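Local coordinates for protein cytochrome oxidase subunit II (Rhodothermus marinus, PDB 1W2L) that carries heme c as the cytochrome c domain of a caa3 oxygen reductase and probably passes electrons on toward the copper A centre of that enzyme, at residues A[15-20]-A[78-83]; A[43-48]-A[66-71]; A[52-57]-A[90-95]. One frame throughout, in Å; residues are numbered along the deposited sequence.

Contact 1. Residues A[15-20]-A[78-83]; sequences EKACFS and ASYASL. With HEC (heme c), chain B.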
loop_
_atom_site.group_PDB
_atom_site.type_symbol
_atom_site.label_atom_id
_atom_site.label_comp_id
_atom_site.label_asym_id
_atom_site.label_seq_id
_atom_site.Cartn_x
_atom_site.Cartn_y
_atom_site.Cartn_z
ATOM N N GLU A 15 -10.180 -4.441 7.859
ATOM C CA GLU A 15 -10.762 -3.501 8.816
ATOM C C GLU A 15 -10.491 -2.048 8.489
ATOM O O GLU A 15 -11.356 -1.183 8.797
ATOM C CB GLU A 15 -10.245 -3.840 10.225
ATOM C CG GLU A 15 -10.649 -5.185 10.736
ATOM C CD GLU A 15 -10.095 -5.439 12.122
ATOM O OE1 GLU A 15 -8.948 -4.938 12.351
ATOM O OE2 GLU A 15 -10.789 -6.133 12.897
ATOM N N LYS A 16 -9.336 -1.749 7.940
ATOM C CA LYS A 16 -8.937 -0.392 7.623
ATOM C C LYS A 16 -9.338 0.034 6.190
ATOM O O LYS A 16 -8.957 1.096 5.762
ATOM C CB LYS A 16 -7.434 -0.181 7.848
ATOM C CG LYS A 16 -7.002 -0.470 9.270
ATOM C CD LYS A 16 -7.542 0.630 10.173
ATOM C CE LYS A 16 -6.996 0.530 11.580
ATOM N NZ LYS A 16 -7.655 1.522 12.472
ATOM N N ALA A 17 -10.094 -0.798 5.513
ATOM C CA ALA A 17 -10.750 -0.479 4.237
ATOM C C ALA A 17 -9.835 -0.577 3.024
ATOM O O ALA A 17 -10.274 -0.224 1.948
ATOM C CB ALA A 17 -11.439 0.885 4.310
ATOM N N CYS A 18 -8.606 -1.057 3.178
ATOM C CA CYS A 18 -7.699 -1.132 2.026
ATOM C C CYS A 18 -8.315 -1.937 0.887
ATOM O O CYS A 18 -8.138 -1.601 -0.263
ATOM C CB CYS A 18 -6.372 -1.773 2.433
ATOM S SG CYS A 18 -5.652 -1.262 3.996
ATOM N N PHE A 19 -9.040 -2.992 1.266
ATOM C CA PHE A 19 -9.634 -3.876 0.294
ATOM C C PHE A 19 -10.513 -3.138 -0.703
ATOM O O PHE A 19 -10.803 -3.648 -1.785
ATOM C CB PHE A 19 -10.501 -4.952 0.955
ATOM C CG PHE A 19 -11.793 -4.388 1.531
ATOM C CD1 PHE A 19 -11.840 -3.834 2.792
ATOM C CD2 PHE A 19 -12.998 -4.377 0.832
ATOM C CE1 PHE A 19 -12.985 -3.266 3.310
ATOM C CE2 PHE A 19 -14.127 -3.817 1.316
ATOM C CZ PHE A 19 -14.133 -3.245 2.561
ATOM N N SER A 20 -11.088 -2.033 -0.294
ATOM C CA SER A 20 -12.065 -1.337 -1.100
ATOM C C SER A 20 -11.417 -0.709 -2.334
ATOM O O SER A 20 -12.099 -0.444 -3.344
ATOM C CB SER A 20 -12.845 -0.311 -0.296
ATOM O OG SER A 20 -12.083 0.766 0.179
ATOM N N ALA A 78 -6.519 10.176 4.353
ATOM C CA ALA A 78 -5.784 10.872 5.381
ATOM C C ALA A 78 -5.635 10.079 6.677
ATOM O O ALA A 78 -4.669 10.230 7.401
ATOM C CB ALA A 78 -6.528 12.149 5.727
ATOM N N SER A 79 -6.624 9.244 6.962
ATOM C CA SER A 79 -6.676 8.635 8.269
ATOM C C SER A 79 -5.509 7.694 8.569
ATOM O O SER A 79 -5.208 7.470 9.737
ATOM C CB SER A 79 -8.024 7.934 8.476
ATOM O OG SER A 79 -8.184 6.893 7.545
ATOM N N TYR A 80 -4.864 7.172 7.554
ATOM C CA TYR A 80 -3.798 6.214 7.793
ATOM C C TYR A 80 -2.542 6.858 8.381
ATOM O O TYR A 80 -1.669 6.126 8.868
ATOM C CB TYR A 80 -3.462 5.456 6.508
ATOM C CG TYR A 80 -4.678 4.778 5.934
ATOM C CD1 TYR A 80 -5.654 4.171 6.697
ATOM C CD2 TYR A 80 -4.890 4.785 4.569
ATOM C CE1 TYR A 80 -6.753 3.589 6.137
ATOM C CE2 TYR A 80 -5.969 4.197 3.998
ATOM C CZ TYR A 80 -6.931 3.579 4.767
ATOM O OH TYR A 80 -8.003 2.989 4.161
ATOM N N ALA A 81 -2.413 8.183 8.322
ATOM C CA ALA A 81 -1.275 8.845 8.921
ATOM C C ALA A 81 -1.206 8.569 10.414
ATOM O O ALA A 81 -0.101 8.747 10.949
ATOM C CB ALA A 81 -1.350 10.346 8.728
ATOM N N SER A 82 -2.299 8.178 11.033
ATOM C CA SER A 82 -2.459 7.833 12.430
ATOM C C SER A 82 -2.212 6.378 12.766
ATOM O O SER A 82 -2.182 6.007 13.951
ATOM C CB SER A 82 -3.888 8.265 12.835
ATOM O OG SER A 82 -4.787 7.198 12.626
ATOM N N LEU A 83 -1.914 5.502 11.799
ATOM C CA LEU A 83 -1.650 4.110 12.136
ATOM C C LEU A 83 -0.409 3.966 13.014
ATOM O O LEU A 83 0.601 4.656 12.840
ATOM C CB LEU A 83 -1.468 3.274 10.860
ATOM C CG LEU A 83 -2.713 3.100 9.995
ATOM C CD1 LEU A 83 -2.326 2.570 8.641
ATOM C CD2 LEU A 83 -3.739 2.209 10.684
HETATM FE FE HEC B . -3.900 2.947 -1.103
HETATM C CHA HEC B . -1.595 3.753 -3.490
HETATM C CHB HEC B . -1.510 1.226 0.612
HETATM C CHC HEC B . -6.180 2.232 1.305
HETATM C CHD HEC B . -6.360 4.352 -3.018
HETATM N NA HEC B . -1.929 2.588 -1.383
HETATM C C1A HEC B . -1.148 3.040 -2.429
HETATM C C2A HEC B . 0.144 2.415 -2.299
HETATM C C3A HEC B . 0.183 1.757 -1.133
HETATM C C4A HEC B . -1.137 1.842 -0.528
HETATM C CMA HEC B . 1.312 0.903 -0.554
HETATM C CAA HEC B . 1.211 2.471 -3.399
HETATM C CBA HEC B . 0.818 1.391 -4.404
HETATM C CGA HEC B . 1.721 1.228 -5.674
HETATM O O1A HEC B . 1.217 0.530 -6.520
HETATM O O2A HEC B . 2.806 1.867 -5.719
HETATM N NB HEC B . -3.851 1.911 0.627
HETATM C C1B HEC B . -2.803 1.269 1.108
HETATM C C2B HEC B . -3.149 0.584 2.375
HETATM C C3B HEC B . -4.456 0.938 2.597
HETATM C C4B HEC B . -4.917 1.728 1.502
HETATM C CMB HEC B . -2.260 -0.294 3.154
HETATM C CAB HEC B . -5.337 0.569 3.768
HETATM C CBB HEC B . -4.661 0.998 5.093
HETATM N NC HEC B . -5.850 3.265 -0.858
HETATM C C1C HEC B . -6.616 2.859 0.233
HETATM C C2C HEC B . -8.018 3.264 -0.041
HETATM C C3C HEC B . -8.051 3.852 -1.232
HETATM C C4C HEC B . -6.716 3.883 -1.756
HETATM C CMC HEC B . -9.151 2.962 0.940
HETATM C CAC HEC B . -9.276 4.278 -2.053
HETATM C CBC HEC B . -10.203 5.307 -1.450
HETATM N ND HEC B . -3.943 3.905 -2.878
HETATM C C1D HEC B . -5.059 4.370 -3.507
HETATM C C2D HEC B . -4.720 4.903 -4.807
HETATM C C3D HEC B . -3.400 4.746 -4.895
HETATM C C4D HEC B . -2.890 4.137 -3.723
HETATM C CMD HEC B . -5.687 5.456 -5.765
HETATM C CAD HEC B . -2.499 5.155 -6.125
HETATM C CBD HEC B . -2.146 6.640 -6.100
HETATM C CGD HEC B . -1.065 6.917 -5.111
HETATM O O1D HEC B . -1.307 7.585 -4.063
HETATM O O2D HEC B . 0.085 6.429 -5.326
#

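Contact 2. Residues A[43-48]-A[66-71]; sequences TFEDGT and AKVVQG. With HEC (heme c), chain B.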
loop_
_atom_site.group_PDB
_atom_site.type_symbol
_atom_site.label_atom_id
_atom_site.label_comp_id
_atom_site.label_asym_id
_atom_site.label_seq_id
_atom_site.Cartn_x
_atom_site.Cartn_y
_atom_site.Cartn_z
ATOM N N THR A 43 6.260 4.161 -11.279
ATOM C CA THR A 43 6.412 5.445 -11.962
ATOM C C THR A 43 5.390 6.420 -11.404
ATOM O O THR A 43 4.202 6.046 -11.331
ATOM C CB THR A 43 6.224 5.307 -13.481
ATOM O OG1 THR A 43 7.231 4.389 -13.907
ATOM C CG2 THR A 43 6.444 6.655 -14.169
ATOM N N PHE A 44 5.800 7.612 -11.050
ATOM C CA PHE A 44 4.906 8.602 -10.464
ATOM C C PHE A 44 4.412 9.617 -11.457
ATOM O O PHE A 44 4.857 9.703 -12.593
ATOM C CB PHE A 44 5.646 9.269 -9.288
ATOM C CG PHE A 44 6.139 8.238 -8.307
ATOM C CD1 PHE A 44 5.244 7.455 -7.638
ATOM C CD2 PHE A 44 7.478 8.055 -8.102
ATOM C CE1 PHE A 44 5.679 6.477 -6.781
ATOM C CE2 PHE A 44 7.952 7.087 -7.222
ATOM C CZ PHE A 44 7.023 6.297 -6.566
ATOM N N GLU A 45 3.460 10.456 -11.005
ATOM C CA GLU A 45 2.796 11.378 -11.906
ATOM C C GLU A 45 3.830 12.337 -12.536
ATOM O O GLU A 45 3.521 12.808 -13.613
ATOM C CB GLU A 45 1.693 12.177 -11.256
ATOM C CG GLU A 45 0.924 11.734 -10.070
ATOM C CD GLU A 45 0.138 12.887 -9.449
ATOM O OE1 GLU A 45 -1.074 12.965 -9.743
ATOM O OE2 GLU A 45 0.771 13.691 -8.706
ATOM N N ASP A 46 4.940 12.581 -11.870
ATOM C CA ASP A 46 5.992 13.457 -12.384
ATOM C C ASP A 46 7.016 12.759 -13.267
ATOM O O ASP A 46 7.947 13.428 -13.721
ATOM C CB ASP A 46 6.792 14.099 -11.246
ATOM C CG ASP A 46 7.056 13.034 -10.179
ATOM O OD1 ASP A 46 7.643 11.988 -10.509
ATOM O OD2 ASP A 46 6.661 13.233 -9.010
ATOM N N GLY A 47 6.873 11.471 -13.528
ATOM C CA GLY A 47 7.743 10.767 -14.434
ATOM C C GLY A 47 8.932 10.133 -13.730
ATOM O O GLY A 47 9.649 9.313 -14.315
ATOM N N THR A 48 9.118 10.466 -12.443
ATOM C CA THR A 48 10.167 9.834 -11.647
ATOM C C THR A 48 9.744 8.403 -11.320
ATOM O O THR A 48 8.590 8.063 -11.448
ATOM C CB THR A 48 10.451 10.647 -10.374
ATOM O OG1 THR A 48 9.284 10.703 -9.555
ATOM C CG2 THR A 48 10.862 12.079 -10.737
ATOM N N ALA A 66 1.728 12.075 -0.854
ATOM C CA ALA A 66 3.047 12.673 -1.144
ATOM C C ALA A 66 3.695 12.248 -2.455
ATOM O O ALA A 66 4.254 13.117 -3.138
ATOM C CB ALA A 66 4.005 12.382 0.023
ATOM N N LYS A 67 3.701 10.990 -2.897
ATOM C CA LYS A 67 4.162 10.596 -4.231
ATOM C C LYS A 67 3.002 9.763 -4.822
ATOM O O LYS A 67 2.548 8.836 -4.101
ATOM C CB LYS A 67 5.409 9.753 -4.335
ATOM C CG LYS A 67 6.739 10.457 -4.169
ATOM C CD LYS A 67 7.919 9.516 -4.353
ATOM C CE LYS A 67 9.196 9.991 -3.658
ATOM N NZ LYS A 67 10.452 9.392 -4.180
ATOM N N VAL A 68 2.528 10.053 -5.977
ATOM C CA VAL A 68 1.338 9.408 -6.534
ATOM C C VAL A 68 1.665 8.615 -7.786
ATOM O O VAL A 68 2.212 9.176 -8.740
ATOM C CB VAL A 68 0.271 10.471 -6.861
ATOM C CG1 VAL A 68 -1.016 9.869 -7.411
ATOM C CG2 VAL A 68 -0.018 11.324 -5.635
ATOM N N VAL A 69 1.283 7.342 -7.815
ATOM C CA VAL A 69 1.517 6.487 -8.993
ATOM C C VAL A 69 0.829 7.078 -10.210
ATOM O O VAL A 69 -0.339 7.488 -10.173
ATOM C CB VAL A 69 1.039 5.052 -8.686
ATOM C CG1 VAL A 69 1.188 4.147 -9.884
ATOM C CG2 VAL A 69 1.761 4.485 -7.477
ATOM N N GLN A 70 1.554 7.125 -11.327
ATOM C CA GLN A 70 0.952 7.695 -12.553
ATOM C C GLN A 70 -0.299 6.924 -12.936
ATOM O O GLN A 70 -0.419 5.699 -12.887
ATOM C CB GLN A 70 2.034 7.695 -13.609
ATOM C CG GLN A 70 1.987 6.609 -14.594
ATOM C CD GLN A 70 2.997 6.652 -15.724
ATOM O OE1 GLN A 70 3.464 7.714 -16.114
ATOM N NE2 GLN A 70 3.296 5.467 -16.188
ATOM N N GLY A 71 -1.265 7.693 -13.417
ATOM C CA GLY A 71 -2.492 7.170 -13.968
ATOM C C GLY A 71 -3.490 6.711 -12.935
ATOM O O GLY A 71 -4.452 6.022 -13.299
HETATM FE FE HEC B . -3.900 2.947 -1.103
HETATM C CHA HEC B . -1.595 3.753 -3.490
HETATM C CHB HEC B . -1.510 1.226 0.612
HETATM C CHC HEC B . -6.180 2.232 1.305
HETATM C CHD HEC B . -6.360 4.352 -3.018
HETATM N NA HEC B . -1.929 2.588 -1.383
HETATM C C1A HEC B . -1.148 3.040 -2.429
HETATM C C2A HEC B . 0.144 2.415 -2.299
HETATM C C3A HEC B . 0.183 1.757 -1.133
HETATM C C4A HEC B . -1.137 1.842 -0.528
HETATM C CMA HEC B . 1.312 0.903 -0.554
HETATM C CAA HEC B . 1.211 2.471 -3.399
HETATM C CBA HEC B . 0.818 1.391 -4.404
HETATM C CGA HEC B . 1.721 1.228 -5.674
HETATM O O1A HEC B . 1.217 0.530 -6.520
HETATM O O2A HEC B . 2.806 1.867 -5.719
HETATM N NB HEC B . -3.851 1.911 0.627
HETATM C C1B HEC B . -2.803 1.269 1.108
HETATM C C2B HEC B . -3.149 0.584 2.375
HETATM C C3B HEC B . -4.456 0.938 2.597
HETATM C C4B HEC B . -4.917 1.728 1.502
HETATM C CMB HEC B . -2.260 -0.294 3.154
HETATM C CAB HEC B . -5.337 0.569 3.768
HETATM C CBB HEC B . -4.661 0.998 5.093
HETATM N NC HEC B . -5.850 3.265 -0.858
HETATM C C1C HEC B . -6.616 2.859 0.233
HETATM C C2C HEC B . -8.018 3.264 -0.041
HETATM C C3C HEC B . -8.051 3.852 -1.232
HETATM C C4C HEC B . -6.716 3.883 -1.756
HETATM C CMC HEC B . -9.151 2.962 0.940
HETATM C CAC HEC B . -9.276 4.278 -2.053
HETATM C CBC HEC B . -10.203 5.307 -1.450
HETATM N ND HEC B . -3.943 3.905 -2.878
HETATM C C1D HEC B . -5.059 4.370 -3.507
HETATM C C2D HEC B . -4.720 4.903 -4.807
HETATM C C3D HEC B . -3.400 4.746 -4.895
HETATM C C4D HEC B . -2.890 4.137 -3.723
HETATM C CMD HEC B . -5.687 5.456 -5.765
HETATM C CAD HEC B . -2.499 5.155 -6.125
HETATM C CBD HEC B . -2.146 6.640 -6.100
HETATM C CGD HEC B . -1.065 6.917 -5.111
HETATM O O1D HEC B . -1.307 7.585 -4.063
HETATM O O2D HEC B . 0.085 6.429 -5.326
HETATM O O HOH W 1 4.350 10.260 -15.613
HETATM O O HOH W 2 3.689 12.330 -7.428
#

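Contact 3. Residues A[52-57]-A[90-95]; sequences ADENYL and ALIEFI. With HEC (heme c), chain B; ACT (acetate ion), chain D.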
loop_
_atom_site.group_PDB
_atom_site.type_symbol
_atom_site.label_atom_id
_atom_site.label_comp_id
_atom_site.label_asym_id
_atom_site.label_seq_id
_atom_site.Cartn_x
_atom_site.Cartn_y
_atom_site.Cartn_z
ATOM N N ALA A 52 9.504 -0.211 -5.094
ATOM C CA ALA A 52 8.612 -0.393 -3.971
ATOM C C ALA A 52 9.250 -1.255 -2.889
ATOM O O ALA A 52 8.981 -2.442 -2.743
ATOM C CB ALA A 52 7.257 -0.954 -4.422
ATOM N N ASP A 53 10.097 -0.606 -2.114
ATOM C CA ASP A 53 10.750 -1.190 -0.939
ATOM C C ASP A 53 9.938 -0.837 0.320
ATOM O O ASP A 53 8.872 -0.248 0.257
ATOM C CB ASP A 53 12.198 -0.746 -0.876
ATOM C CG ASP A 53 12.399 0.741 -0.769
ATOM O OD1 ASP A 53 11.458 1.490 -0.483
ATOM O OD2 ASP A 53 13.568 1.186 -0.957
ATOM N N GLU A 54 10.446 -1.298 1.459
ATOM C CA GLU A 54 9.720 -1.101 2.704
ATOM C C GLU A 54 9.444 0.361 2.978
ATOM O O GLU A 54 8.337 0.751 3.386
ATOM C CB GLU A 54 10.501 -1.689 3.866
ATOM C CG GLU A 54 9.786 -2.085 5.096
ATOM C CD GLU A 54 9.947 -3.513 5.606
ATOM O OE1 GLU A 54 10.279 -4.489 4.867
ATOM O OE2 GLU A 54 9.702 -3.779 6.782
ATOM N N ASN A 55 10.478 1.214 2.769
ATOM C CA ASN A 55 10.294 2.639 2.977
ATOM C C ASN A 55 9.241 3.233 2.067
ATOM O O ASN A 55 8.460 4.118 2.474
ATOM C CB ASN A 55 11.601 3.399 2.817
ATOM C CG ASN A 55 12.468 3.284 4.053
ATOM O OD1 ASN A 55 11.971 2.991 5.106
ATOM N ND2 ASN A 55 13.726 3.479 3.904
ATOM N N TYR A 56 9.191 2.802 0.813
ATOM C CA TYR A 56 8.154 3.304 -0.072
ATOM C C TYR A 56 6.767 2.910 0.395
ATOM O O TYR A 56 5.832 3.708 0.326
ATOM C CB TYR A 56 8.406 2.814 -1.515
ATOM C CG TYR A 56 7.206 3.071 -2.399
ATOM C CD1 TYR A 56 6.960 4.363 -2.838
ATOM C CD2 TYR A 56 6.309 2.104 -2.736
ATOM C CE1 TYR A 56 5.864 4.651 -3.624
ATOM C CE2 TYR A 56 5.206 2.381 -3.525
ATOM C CZ TYR A 56 4.981 3.662 -3.970
ATOM O OH TYR A 56 3.901 3.976 -4.741
ATOM N N LEU A 57 6.602 1.680 0.837
ATOM C CA LEU A 57 5.304 1.243 1.331
ATOM C C LEU A 57 4.912 2.057 2.559
ATOM O O LEU A 57 3.776 2.489 2.699
ATOM C CB LEU A 57 5.310 -0.253 1.603
ATOM C CG LEU A 57 5.556 -1.151 0.394
ATOM C CD1 LEU A 57 5.580 -2.622 0.818
ATOM C CD2 LEU A 57 4.510 -0.916 -0.671
ATOM N N ALA A 90 2.574 -4.555 10.126
ATOM C CA ALA A 90 1.687 -5.661 9.787
ATOM C C ALA A 90 1.144 -5.540 8.382
ATOM O O ALA A 90 1.170 -6.492 7.617
ATOM C CB ALA A 90 0.519 -5.722 10.785
ATOM N N LEU A 91 0.683 -4.361 8.021
ATOM C CA LEU A 91 0.197 -4.144 6.664
ATOM C C LEU A 91 1.293 -4.426 5.660
ATOM O O LEU A 91 1.068 -4.997 4.612
ATOM C CB LEU A 91 -0.344 -2.720 6.483
ATOM C CG LEU A 91 -1.730 -2.490 7.093
ATOM C CD1 LEU A 91 -1.968 -1.019 7.317
ATOM C CD2 LEU A 91 -2.850 -3.075 6.266
ATOM N N ILE A 92 2.508 -3.960 5.943
ATOM C CA ILE A 92 3.619 -4.200 5.008
ATOM C C ILE A 92 3.952 -5.678 4.900
ATOM O O ILE A 92 4.219 -6.149 3.791
ATOM C CB ILE A 92 4.784 -3.272 5.370
ATOM C CG1 ILE A 92 4.349 -1.843 5.039
ATOM C CG2 ILE A 92 6.043 -3.677 4.613
ATOM C CD1 ILE A 92 5.337 -0.760 5.400
ATOM N N GLU A 93 3.943 -6.396 6.028
ATOM C CA GLU A 93 4.195 -7.835 5.955
ATOM C C GLU A 93 3.158 -8.529 5.065
ATOM O O GLU A 93 3.472 -9.388 4.235
ATOM C CB GLU A 93 4.263 -8.428 7.346
ATOM C CG GLU A 93 5.593 -8.129 8.005
ATOM C CD GLU A 93 6.864 -8.270 7.192
ATOM O OE1 GLU A 93 7.527 -7.238 6.935
ATOM O OE2 GLU A 93 7.171 -9.398 6.773
ATOM N N PHE A 94 1.902 -8.126 5.232
ATOM C CA PHE A 94 0.841 -8.688 4.392
ATOM C C PHE A 94 1.068 -8.335 2.926
ATOM O O PHE A 94 0.987 -9.194 2.040
ATOM C CB PHE A 94 -0.506 -8.156 4.856
ATOM C CG PHE A 94 -1.670 -8.536 3.971
ATOM C CD1 PHE A 94 -2.213 -9.822 4.066
ATOM C CD2 PHE A 94 -2.215 -7.693 3.044
ATOM C CE1 PHE A 94 -3.282 -10.202 3.258
ATOM C CE2 PHE A 94 -3.283 -8.057 2.244
ATOM C CZ PHE A 94 -3.831 -9.321 2.337
ATOM N N ILE A 95 1.401 -7.078 2.637
ATOM C CA ILE A 95 1.665 -6.690 1.228
ATOM C C ILE A 95 2.826 -7.474 0.650
ATOM O O ILE A 95 2.704 -7.913 -0.503
ATOM C CB ILE A 95 1.907 -5.173 1.068
ATOM C CG1 ILE A 95 0.654 -4.404 1.413
ATOM C CG2 ILE A 95 2.455 -4.827 -0.304
ATOM C CD1 ILE A 95 0.911 -2.918 1.516
HETATM FE FE HEC B . -3.900 2.947 -1.103
HETATM C CHA HEC B . -1.595 3.753 -3.490
HETATM C CHB HEC B . -1.510 1.226 0.612
HETATM C CHC HEC B . -6.180 2.232 1.305
HETATM C CHD HEC B . -6.360 4.352 -3.018
HETATM N NA HEC B . -1.929 2.588 -1.383
HETATM C C1A HEC B . -1.148 3.040 -2.429
HETATM C C2A HEC B . 0.144 2.415 -2.299
HETATM C C3A HEC B . 0.183 1.757 -1.133
HETATM C C4A HEC B . -1.137 1.842 -0.528
HETATM C CMA HEC B . 1.312 0.903 -0.554
HETATM C CAA HEC B . 1.211 2.471 -3.399
HETATM C CBA HEC B . 0.818 1.391 -4.404
HETATM C CGA HEC B . 1.721 1.228 -5.674
HETATM O O1A HEC B . 1.217 0.530 -6.520
HETATM O O2A HEC B . 2.806 1.867 -5.719
HETATM N NB HEC B . -3.851 1.911 0.627
HETATM C C1B HEC B . -2.803 1.269 1.108
HETATM C C2B HEC B . -3.149 0.584 2.375
HETATM C C3B HEC B . -4.456 0.938 2.597
HETATM C C4B HEC B . -4.917 1.728 1.502
HETATM C CMB HEC B . -2.260 -0.294 3.154
HETATM C CAB HEC B . -5.337 0.569 3.768
HETATM C CBB HEC B . -4.661 0.998 5.093
HETATM N NC HEC B . -5.850 3.265 -0.858
HETATM C C1C HEC B . -6.616 2.859 0.233
HETATM C C2C HEC B . -8.018 3.264 -0.041
HETATM C C3C HEC B . -8.051 3.852 -1.232
HETATM C C4C HEC B . -6.716 3.883 -1.756
HETATM C CMC HEC B . -9.151 2.962 0.940
HETATM C CAC HEC B . -9.276 4.278 -2.053
HETATM C CBC HEC B . -10.203 5.307 -1.450
HETATM N ND HEC B . -3.943 3.905 -2.878
HETATM C C1D HEC B . -5.059 4.370 -3.507
HETATM C C2D HEC B . -4.720 4.903 -4.807
HETATM C C3D HEC B . -3.400 4.746 -4.895
HETATM C C4D HEC B . -2.890 4.137 -3.723
HETATM C CMD HEC B . -5.687 5.456 -5.765
HETATM C CAD HEC B . -2.499 5.155 -6.125
HETATM C CBD HEC B . -2.146 6.640 -6.100
HETATM C CGD HEC B . -1.065 6.917 -5.111
HETATM O O1D HEC B . -1.307 7.585 -4.063
HETATM O O2D HEC B . 0.085 6.429 -5.326
HETATM C C ACT D . 13.616 -3.056 1.406
HETATM O O ACT D . 12.397 -3.376 1.369
HETATM O OXT ACT D . 14.188 -2.006 1.646
HETATM C CH3 ACT D . 14.574 -4.251 1.109
HETATM O O HOH W 3 9.922 -6.491 6.710
#

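Contact 1. Residues A[15-20]-A[78-83]
The ring of Y80 lies over the heme methyl CBB, which stands 3.3 Å from the ring plane and over its centre, and the tyrosine hydroxyl reaches on to K16. The hydroxyl is the donor: Y80 OH gives its proton to K16 O at 2.7 Å, nearly in line with the carbonyl (C=O...O angle 163°). K16 O sits near the ring plane and CBB over a face, which limits how far the ring can turn or slide. The CB of Y80 does not itself head for the other segment; CG set beside the backbone N (chi1 -56°) carries the long side chain across, and its CE2 comes within 3.3 Å of the heme meso carbon CHC.

K16 also makes an apolar contact. Its chain bends at chi2 (-71°), and CE passes CD2 of L83 at 3.8 Å, the two side chains running antiparallel alongside one another. L83 further packs on V88 and L91 of helix 85-96 and on I61 of helix 54-62.

Close to K16, C18 SG is bonded to heme CAB at 1.9 Å. C18 sits in a turn from A17 to S20, where A17 O takes two bonds, from S20 N and from S20 OG (2.7 Å, in the carbonyl plane). The tyrosine bond thus ties the loop carrying the axial ligand M76 to the backbone just ahead of the thioether, in an arrangement belonging to the heme crevice of a class I cytochrome c, with its CXXCH motif of C18, C21 and H22.

Contact 2. Residues A[43-48]-A[66-71]
The backbones of F44 and V69 pair in a single beta bridge, their CA atoms 4.3 Å apart, and two backbone hydrogen bonds frame it. Q70 N gives a nearly straight bond to T43 O at 2.9 Å (177° at the hydrogen). E45 N reaches V68 O at 2.9 Å with a more bent hydrogen angle of 137°, although the nitrogen lies almost on the line of the carbonyl.

The side-chain packing is mixed. K67 lays its methylene CD over one face of the F44 ring, a CH-pi contact 4.0 Å from the centroid, while V68 O and V69 N lie at the ring edge. The E45 chain runs across V68, CG to CB at 3.5 Å, and the amide of Q70 lies alongside CG2 of T43.

Water and heme add further links. One water lies within hydrogen-bonding distance of F44 O and Q70 OE1, linking the two segments; another accepts from V68 N. V69 N donates a straight bond to propionate oxygen O2D at 2.9 Å, and V69 CG2, beside the backbone N, packs against both propionates.

A type I turn, F44 to G47, connects strand 41-43 to strand 49-51. T43 and F44 also pack on T49 and A50 of the second strand, whereas K67 and V69 lean on E59 and Y56 of helix 54-62, so the bridge joins the hairpin end to the loop following that helix.

Contact 3. Residues A[52-57]-A[90-95]
In the cytochrome c fold the helix 54-62 and the C-terminal helix 85-96 pack beside the heme, and this contact joins the first turn of the one to the later half of the other. L57 is the main apolar piece: its CB meets CD1 of I92 at 3.8 Å, and its CD1 lies 4.0 Å from CG2 of I95. The other branch, CD2, turns to heme methyl CMA at 3.7 Å, so one leucine packs on helix and cofactor together. I92 also presents CG2 to the carboxylate carbon of E54.

D53 is the N-cap residue of helix 54-62, its OD1 accepting from Y56 N at 2.9 Å. In Y56, CG trans to the main-chain nitrogen (chi1 168°) directs the ring to the heme propionate, whose O2A lies in the ring plane at the edge and accepts from Y56 OH at 2.6 Å.

At the exposed end of the contact two like charges approach: E54 OE2 and E93 OE1 are 4.1 Å apart, their carboxylate planes turned 48°. K96, salt-bridged to E93 and in a long, weak ion pair with E54, probably eases the repulsion. A water between them, 2.7 Å from E54 OE2, may also screen the charges.

The three contacts illustrate how one cofactor can bind separate parts of a small fold together. Contacts 1 and 2 both use the long loop between helices 54-62 and 85-96; contact 3 joins those helices directly. Contacts 1 and 3 are buried, whereas contact 2 is partly open to solvent: backbone hydrogen bonds and water links are added there to side-chain packing, while contact 3 has no hydrogen bond across it and contact 1 a single tyrosine bond. L91 joins contacts 1 and 3, packing on L83 and C18. Contacts 2 and 3 meet at Y56, whose ring packs against the F44 ring (F44 CZ to Y56 CE1 3.6 Å), and each supplies a donor to a different propionate.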